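Anabena Tic22 (Anabaena sp., PDB 4EV1) probably acts as a chaperone in protein transport, apparently at the thylakoids, as a cyanobacterial member of the Tic22-like family. Local coordinates at residues I58-R62 and V75-V80; V14-L18 and S215-I219. One frame throughout, in Å; residues are numbered along the deposited sequence.

Contact 1: residues I58-R62 and V75-V80; sequences INELR and VKSLQV
Arg62, near the end of helix 51-63, reaches across to the turn Val75-Leu78 and holds two of its backbone carbonyls with one nitrogen. CB, CG and CD serve as a spacer: CG lies anti to the backbone N (chi1 -168°), and a bend at chi3 (-84°) swings the guanidinium round to the turn. NE gives a weak bond to Val75 O at 3.5 Å. NH2 makes the shorter one to the same oxygen, 2.9 Å from Val75 O, arriving almost in line with the carbonyl (C=O...N 179°), and its second bond runs to Leu78 O at 3.0 Å, on a lone pair in that carbonyl's plane. NH1 donates to water 1 at 2.8 Å, and this water donates in turn to Leu78 O. The guanidinium is thus held along its edge, while Ile58 CG2 lies over one face, nearer its border than its middle. Because Val75 O and Leu78 O are the first and last carbonyls of a type I turn, itself closed by a weak Leu78 N to Val75 O bond, the arginine braces both ends of it. The rest of the contact is aliphatic. Ile58 CG2 meets Leu78 CB at 4.0 Å, and Ile58 CD1 presses on the backbone, 3.3 Å from Gln79 C, then touches Val80 CG2 at 3.8 Å. Leu61 CD1 packs on Leu78 CD1 at 3.8 Å, the two leucine side chains lying roughly perpendicular, and Val75 CG1 rests on Leu61 CB. The contact thereby folds the turn between helix 69-75 and strand 79-84 back onto helix 51-63, with Val19 of strand 15-20 touching both Ile58 and Leu78.

Contact 2: residues V14-L18 and S215-I219; sequences VPIYL and SREYI
Strand 15-18 and helix 215-219 cross nearly at right angles (84°) with axes 10.2 Å apart, and Pro15 and Ser215 are the closest pair of CA atoms. This is helix-on-sheet packing within the Tic22 fold, in which helix 213-220, close to the end of the modelled chain, lies against the sheet that contains strands 15-20 and 79-84. Tyr17 holds its CG anti to the carbonyl carbon (chi1 -56°), which sends the ring toward the helix with its hydroxyl foremost. There Tyr17 OH hydrogen-bonds Ser215 OG at 2.8 Å, the serine oxygen lying at the ring edge and in its plane. Tyr218 meets the CE1 edge of the phenol, with Tyr218 CD2 4.1 Å from Tyr17 CE1; the two tyrosines run alongside one another, pointing opposite ways. A phenylalanine in place of Tyr17 would keep the ring but would probably leave Ser215 OG without its direct polar link to the strand. Pro15 supplies the apolar remainder: its CG sits 3.5 Å from Ser215 CB and 3.7 Å from Ile219 CD1. Arg216, on the far side of the helix, is paired with Asp167. A second polar path skirts the proline, where water 2 lies 2.9 Å from Ser215 OG and donates to Pro15 O at 2.7 Å.

The centres of contacts 1 and 2 lie about 19 Å apart, yet both reach one antiparallel sheet, whose neighbouring strands are 15-20 and 79-84. Contact 1 sits near the start of strand 79-84, about 22 Å from the centre of the chain; contact 2 is more central, at about 10 Å. They meet where Val80 CG1 packs 3.6 Å from Tyr17 CB. Along the chain contact 1 joins parts close in sequence and is nested inside the long loop closed by contact 2. The sheet is therefore bordered by both an early helix, 51-63, and the late helix 213-220; contact 2 brings this last helix back to a strand near the start of the chain.

Contact 1: residues I58-R62 and V75-V80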
ATOM      1  N   ILE A  58       4.850   0.379 -18.223  1.00 26.06           N
ATOM      2  CA  ILE A  58       5.020  -0.585 -19.302  1.00 25.48           C
ATOM      3  C   ILE A  58       4.823   0.087 -20.682  1.00 25.78           C
ATOM      4  O   ILE A  58       5.616  -0.124 -21.603  1.00 25.42           O
ATOM      5  CB  ILE A  58       4.031  -1.771 -19.145  1.00 25.52           C
ATOM      6  CG1 ILE A  58       4.325  -2.548 -17.867  1.00 26.42           C
ATOM      7  CG2 ILE A  58       4.093  -2.661 -20.393  1.00 26.19           C
ATOM      8  CD1 ILE A  58       3.215  -3.605 -17.459  1.00 21.10           C
ATOM      9  N   ASN A  59       3.769   0.879 -20.839  1.00 26.39           N
ATOM     10  CA  ASN A  59       3.460   1.501 -22.136  1.00 28.64           C
ATOM     11  C   ASN A  59       4.601   2.430 -22.547  1.00 30.82           C
ATOM     12  O   ASN A  59       5.024   2.457 -23.711  1.00 31.47           O
ATOM     13  CB  ASN A  59       2.103   2.251 -22.108  1.00 27.71           C
ATOM     14  CG  ASN A  59       0.920   1.310 -21.842  1.00 28.13           C
ATOM     15  OD1 ASN A  59       1.052   0.076 -21.903  1.00 27.85           O
ATOM     16  ND2 ASN A  59      -0.226   1.881 -21.501  1.00 29.32           N
ATOM     17  N   GLU A  60       5.138   3.138 -21.575  1.00 32.91           N
ATOM     18  CA  GLU A  60       6.289   4.018 -21.820  1.00 36.33           C
ATOM     19  C   GLU A  60       7.496   3.238 -22.335  1.00 36.46           C
ATOM     20  O   GLU A  60       8.106   3.596 -23.359  1.00 37.17           O
ATOM     21  CB  GLU A  60       6.633   4.742 -20.531  1.00 36.93           C
ATOM     22  CG  GLU A  60       7.309   6.073 -20.719  1.00 44.28           C
ATOM     23  CD  GLU A  60       7.529   6.766 -19.405  1.00 50.93           C
ATOM     24  OE1 GLU A  60       6.773   6.488 -18.424  1.00 55.84           O
ATOM     25  OE2 GLU A  60       8.473   7.582 -19.348  1.00 57.34           O
ATOM     26  N   LEU A  61       7.825   2.146 -21.654  1.00 35.94           N
ATOM     27  CA  LEU A  61       8.941   1.318 -22.069  1.00 36.55           C
ATOM     28  C   LEU A  61       8.694   0.800 -23.486  1.00 37.83           C
ATOM     29  O   LEU A  61       9.593   0.814 -24.319  1.00 36.78           O
ATOM     30  CB  LEU A  61       9.180   0.130 -21.127  1.00 36.19           C
ATOM     31  CG  LEU A  61       9.704   0.347 -19.698  1.00 37.72           C
ATOM     32  CD1 LEU A  61       9.840  -1.024 -19.021  1.00 37.70           C
ATOM     33  CD2 LEU A  61      11.060   1.092 -19.642  1.00 40.43           C
ATOM     34  N   ARG A  62       7.471   0.330 -23.739  1.00 37.37           N
ATOM     35  CA  ARG A  62       7.140  -0.287 -25.023  1.00 39.05           C
ATOM     36  C   ARG A  62       7.245   0.755 -26.134  1.00 39.40           C
ATOM     37  O   ARG A  62       7.644   0.453 -27.248  1.00 39.89           O
ATOM     38  CB  ARG A  62       5.729  -0.923 -24.933  1.00 38.53           C
ATOM     39  CG  ARG A  62       5.314  -1.844 -26.043  1.00 42.76           C
ATOM     40  CD  ARG A  62       4.069  -2.687 -25.573  1.00 43.55           C
ATOM     41  NE  ARG A  62       4.442  -3.886 -24.788  1.00 44.20           N
ATOM     42  CZ  ARG A  62       3.707  -4.441 -23.807  1.00 41.32           C
ATOM     43  NH1 ARG A  62       2.553  -3.919 -23.433  1.00 38.33           N
ATOM     44  NH2 ARG A  62       4.143  -5.530 -23.176  1.00 41.34           N
ATOM     45  N   VAL A  75      10.494  -6.025 -23.056  1.00 38.29           N
ATOM     46  CA  VAL A  75       9.202  -5.352 -23.212  1.00 37.73           C
ATOM     47  C   VAL A  75       8.139  -6.215 -23.911  1.00 37.65           C
ATOM     48  O   VAL A  75       6.965  -5.998 -23.709  1.00 38.36           O
ATOM     49  CB  VAL A  75       9.323  -3.979 -23.964  1.00 37.62           C
ATOM     50  CG1 VAL A  75      10.276  -3.058 -23.218  1.00 37.58           C
ATOM     51  CG2 VAL A  75       9.757  -4.165 -25.448  1.00 39.44           C
ATOM     52  N   LYS A  76       8.550  -7.200 -24.704  1.00 38.17           N
ATOM     53  CA  LYS A  76       7.589  -8.000 -25.462  1.00 39.06           C
ATOM     54  C   LYS A  76       6.551  -8.749 -24.596  1.00 37.62           C
ATOM     55  O   LYS A  76       5.405  -8.939 -25.028  1.00 39.30           O
ATOM     56  CB  LYS A  76       8.303  -8.998 -26.359  1.00 40.28           C
ATOM     57  CG  LYS A  76       9.066  -8.371 -27.552  1.00 44.19           C
ATOM     58  CD  LYS A  76      10.027  -9.391 -28.143  1.00 47.85           C
ATOM     59  CE  LYS A  76      10.514  -9.025 -29.569  1.00 50.98           C
ATOM     60  NZ  LYS A  76      10.707 -10.274 -30.372  1.00 53.39           N
ATOM     61  N   SER A  77       6.957  -9.160 -23.394  1.00 34.79           N
ATOM     62  CA  SER A  77       6.099  -9.924 -22.465  1.00 34.17           C
ATOM     63  C   SER A  77       5.764  -9.243 -21.133  1.00 31.89           C
ATOM     64  O   SER A  77       5.265  -9.906 -20.198  1.00 33.69           O
ATOM     65  CB  SER A  77       6.786 -11.248 -22.180  1.00 34.35           C
ATOM     66  OG  SER A  77       6.586 -12.135 -23.285  1.00 40.46           O
ATOM     67  N   LEU A  78       5.949  -7.936 -21.026  1.00 30.07           N
ATOM     68  CA  LEU A  78       5.634  -7.241 -19.752  1.00 28.14           C
ATOM     69  C   LEU A  78       4.149  -7.016 -19.548  1.00 27.20           C
ATOM     70  O   LEU A  78       3.444  -6.656 -20.482  1.00 26.33           O
ATOM     71  CB  LEU A  78       6.311  -5.888 -19.719  1.00 28.72           C
ATOM     72  CG  LEU A  78       7.785  -5.880 -19.513  1.00 31.18           C
ATOM     73  CD1 LEU A  78       8.198  -4.422 -19.483  1.00 32.52           C
ATOM     74  CD2 LEU A  78       8.201  -6.643 -18.238  1.00 27.92           C
ATOM     75  N   GLN A  79       3.695  -7.182 -18.306  1.00 24.56           N
ATOM     76  CA  GLN A  79       2.338  -6.982 -17.904  1.00 24.90           C
ATOM     77  C   GLN A  79       2.313  -6.643 -16.410  1.00 23.54           C
ATOM     78  O   GLN A  79       3.314  -6.747 -15.707  1.00 24.43           O
ATOM     79  CB  GLN A  79       1.535  -8.235 -18.142  1.00 25.26           C
ATOM     80  CG  GLN A  79       1.922  -9.452 -17.209  1.00 25.33           C
ATOM     81  CD  GLN A  79       1.042 -10.663 -17.466  1.00 27.25           C
ATOM     82  OE1 GLN A  79       1.073 -11.245 -18.541  1.00 25.42           O
ATOM     83  NE2 GLN A  79       0.226 -11.025 -16.480  1.00 26.93           N
ATOM     84  N   VAL A  80       1.151  -6.245 -15.947  1.00 23.97           N
ATOM     85  CA  VAL A  80       0.931  -5.958 -14.564  1.00 23.89           C
ATOM     86  C   VAL A  80       0.392  -7.237 -13.928  1.00 25.51           C
ATOM     87  O   VAL A  80      -0.558  -7.828 -14.455  1.00 25.65           O
ATOM     88  CB  VAL A  80      -0.112  -4.846 -14.373  1.00 23.96           C
ATOM     89  CG1 VAL A  80      -0.352  -4.572 -12.842  1.00 23.10           C
ATOM     90  CG2 VAL A  80       0.333  -3.556 -15.052  1.00 23.65           C
TER
HETATM   91  O   HOH W   1       1.253  -4.888 -21.119  1.00 23.16           O

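Contact 2: residues V14-L18 and S215-I219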
ATOM      1  N   VAL A  14      -5.083  -5.384   0.446  1.00 29.40           N
ATOM      2  CA  VAL A  14      -4.558  -4.331  -0.419  1.00 26.76           C
ATOM      3  C   VAL A  14      -3.809  -4.985  -1.566  1.00 25.78           C
ATOM      4  O   VAL A  14      -2.815  -5.685  -1.332  1.00 26.36           O
ATOM      5  CB  VAL A  14      -3.623  -3.418   0.375  1.00 25.47           C
ATOM      6  CG1 VAL A  14      -3.090  -2.289  -0.465  1.00 24.44           C
ATOM      7  CG2 VAL A  14      -4.337  -2.858   1.648  1.00 25.74           C
ATOM      8  N   PRO A  15      -4.251  -4.760  -2.799  1.00 25.69           N
ATOM      9  CA  PRO A  15      -3.450  -5.261  -3.924  1.00 25.60           C
ATOM     10  C   PRO A  15      -2.283  -4.320  -4.271  1.00 24.81           C
ATOM     11  O   PRO A  15      -2.409  -3.110  -4.204  1.00 24.02           O
ATOM     12  CB  PRO A  15      -4.450  -5.338  -5.074  1.00 26.75           C
ATOM     13  CG  PRO A  15      -5.420  -4.300  -4.793  1.00 26.41           C
ATOM     14  CD  PRO A  15      -5.461  -4.068  -3.264  1.00 26.45           C
ATOM     15  N   ILE A  16      -1.157  -4.911  -4.649  1.00 23.84           N
ATOM     16  CA  ILE A  16       0.004  -4.186  -5.049  1.00 24.47           C
ATOM     17  C   ILE A  16       0.215  -4.599  -6.489  1.00 23.54           C
ATOM     18  O   ILE A  16       0.055  -5.772  -6.825  1.00 25.78           O
ATOM     19  CB  ILE A  16       1.214  -4.611  -4.189  1.00 24.77           C
ATOM     20  CG1 ILE A  16       0.926  -4.324  -2.704  1.00 26.82           C
ATOM     21  CG2 ILE A  16       2.528  -3.928  -4.690  1.00 25.67           C
ATOM     22  CD1 ILE A  16       0.795  -2.866  -2.309  1.00 26.56           C
ATOM     23  N   TYR A  17       0.565  -3.672  -7.354  1.00 23.24           N
ATOM     24  CA  TYR A  17       0.753  -4.001  -8.804  1.00 22.11           C
ATOM     25  C   TYR A  17       2.252  -4.041  -9.181  1.00 22.13           C
ATOM     26  O   TYR A  17       2.963  -3.092  -8.968  1.00 23.56           O
ATOM     27  CB  TYR A  17      -0.036  -2.993  -9.613  1.00 22.54           C
ATOM     28  CG  TYR A  17      -1.483  -2.984  -9.198  1.00 22.14           C
ATOM     29  CD1 TYR A  17      -2.326  -4.017  -9.558  1.00 24.92           C
ATOM     30  CD2 TYR A  17      -1.995  -1.983  -8.406  1.00 19.99           C
ATOM     31  CE1 TYR A  17      -3.646  -4.037  -9.170  1.00 25.11           C
ATOM     32  CE2 TYR A  17      -3.335  -2.002  -7.987  1.00 25.82           C
ATOM     33  CZ  TYR A  17      -4.155  -3.061  -8.374  1.00 25.13           C
ATOM     34  OH  TYR A  17      -5.488  -3.102  -8.000  1.00 25.70           O
ATOM     35  N   LEU A  18       2.724  -5.187  -9.648  1.00 20.87           N
ATOM     36  CA  LEU A  18       4.076  -5.411 -10.024  1.00 22.54           C
ATOM     37  C   LEU A  18       4.150  -5.439 -11.535  1.00 22.65           C
ATOM     38  O   LEU A  18       3.156  -5.798 -12.196  1.00 24.39           O
ATOM     39  CB  LEU A  18       4.560  -6.732  -9.467  1.00 23.55           C
ATOM     40  CG  LEU A  18       4.644  -6.841  -7.937  1.00 25.84           C
ATOM     41  CD1 LEU A  18       5.363  -8.164  -7.602  1.00 28.68           C
ATOM     42  CD2 LEU A  18       5.345  -5.594  -7.267  1.00 26.30           C
ATOM     43  N   SER A 215      -8.884  -0.211  -7.068  1.00 27.09           N
ATOM     44  CA  SER A 215      -8.447  -1.555  -6.657  1.00 25.77           C
ATOM     45  C   SER A 215      -9.629  -2.418  -6.199  1.00 26.34           C
ATOM     46  O   SER A 215      -9.651  -3.629  -6.421  1.00 25.22           O
ATOM     47  CB  SER A 215      -7.364  -1.438  -5.569  1.00 24.56           C
ATOM     48  OG  SER A 215      -6.114  -1.140  -6.176  1.00 23.34           O
ATOM     49  N   ARG A 216     -10.580  -1.809  -5.486  1.00 27.61           N
ATOM     50  CA  ARG A 216     -11.757  -2.556  -5.010  1.00 29.30           C
ATOM     51  C   ARG A 216     -12.556  -3.084  -6.206  1.00 30.40           C
ATOM     52  O   ARG A 216     -12.952  -4.249  -6.213  1.00 32.01           O
ATOM     53  CB  ARG A 216     -12.664  -1.676  -4.137  1.00 29.61           C
ATOM     54  CG  ARG A 216     -12.040  -1.337  -2.780  1.00 30.47           C
ATOM     55  CD  ARG A 216     -13.094  -0.869  -1.819  1.00 32.71           C
ATOM     56  NE  ARG A 216     -13.926   0.247  -2.326  1.00 31.49           N
ATOM     57  CZ  ARG A 216     -13.644   1.544  -2.177  1.00 33.19           C
ATOM     58  NH1 ARG A 216     -12.505   1.946  -1.613  1.00 34.65           N
ATOM     59  NH2 ARG A 216     -14.502   2.470  -2.613  1.00 32.01           N
ATOM     60  N   GLU A 217     -12.756  -2.220  -7.196  1.00 30.86           N
ATOM     61  CA  GLU A 217     -13.429  -2.546  -8.450  1.00 32.19           C
ATOM     62  C   GLU A 217     -12.655  -3.643  -9.208  1.00 31.15           C
ATOM     63  O   GLU A 217     -13.239  -4.636  -9.596  1.00 30.82           O
ATOM     64  CB  GLU A 217     -13.546  -1.294  -9.321  1.00 33.53           C
ATOM     65  CG  GLU A 217     -14.246  -1.507 -10.699  1.00 38.15           C
ATOM     66  CD  GLU A 217     -14.315  -0.235 -11.579  1.00 43.91           C
ATOM     67  OE1 GLU A 217     -13.623   0.768 -11.303  1.00 48.42           O
ATOM     68  OE2 GLU A 217     -15.042  -0.263 -12.598  1.00 50.53           O
ATOM     69  N   TYR A 218     -11.347  -3.474  -9.368  1.00 29.32           N
ATOM     70  CA  TYR A 218     -10.527  -4.484 -10.031  1.00 28.68           C
ATOM     71  C   TYR A 218     -10.636  -5.849  -9.366  1.00 29.43           C
ATOM     72  O   TYR A 218     -10.761  -6.870 -10.049  1.00 29.33           O
ATOM     73  CB  TYR A 218      -9.069  -4.058 -10.066  1.00 28.64           C
ATOM     74  CG  TYR A 218      -8.169  -5.076 -10.692  1.00 28.65           C
ATOM     75  CD1 TYR A 218      -8.226  -5.304 -12.062  1.00 29.17           C
ATOM     76  CD2 TYR A 218      -7.296  -5.832  -9.923  1.00 27.21           C
ATOM     77  CE1 TYR A 218      -7.440  -6.230 -12.650  1.00 31.83           C
ATOM     78  CE2 TYR A 218      -6.481  -6.795 -10.521  1.00 27.81           C
ATOM     79  CZ  TYR A 218      -6.558  -6.978 -11.876  1.00 29.22           C
ATOM     80  OH  TYR A 218      -5.807  -7.918 -12.511  1.00 28.49           O
ATOM     81  N   ILE A 219     -10.565  -5.858  -8.032  1.00 28.85           N
ATOM     82  CA  ILE A 219     -10.593  -7.086  -7.257  1.00 29.67           C
ATOM     83  C   ILE A 219     -11.922  -7.796  -7.454  1.00 29.87           C
ATOM     84  O   ILE A 219     -11.929  -9.010  -7.574  1.00 29.74           O
ATOM     85  CB  ILE A 219     -10.350  -6.837  -5.751  1.00 29.39           C
ATOM     86  CG1 ILE A 219      -8.888  -6.601  -5.472  1.00 31.11           C
ATOM     87  CG2 ILE A 219     -10.819  -8.016  -4.890  1.00 30.77           C
ATOM     88  CD1 ILE A 219      -8.692  -5.904  -4.125  1.00 32.80           C
TER
HETATM   89  O   HOH W   2      -3.785  -0.782  -4.534  1.00 26.50           O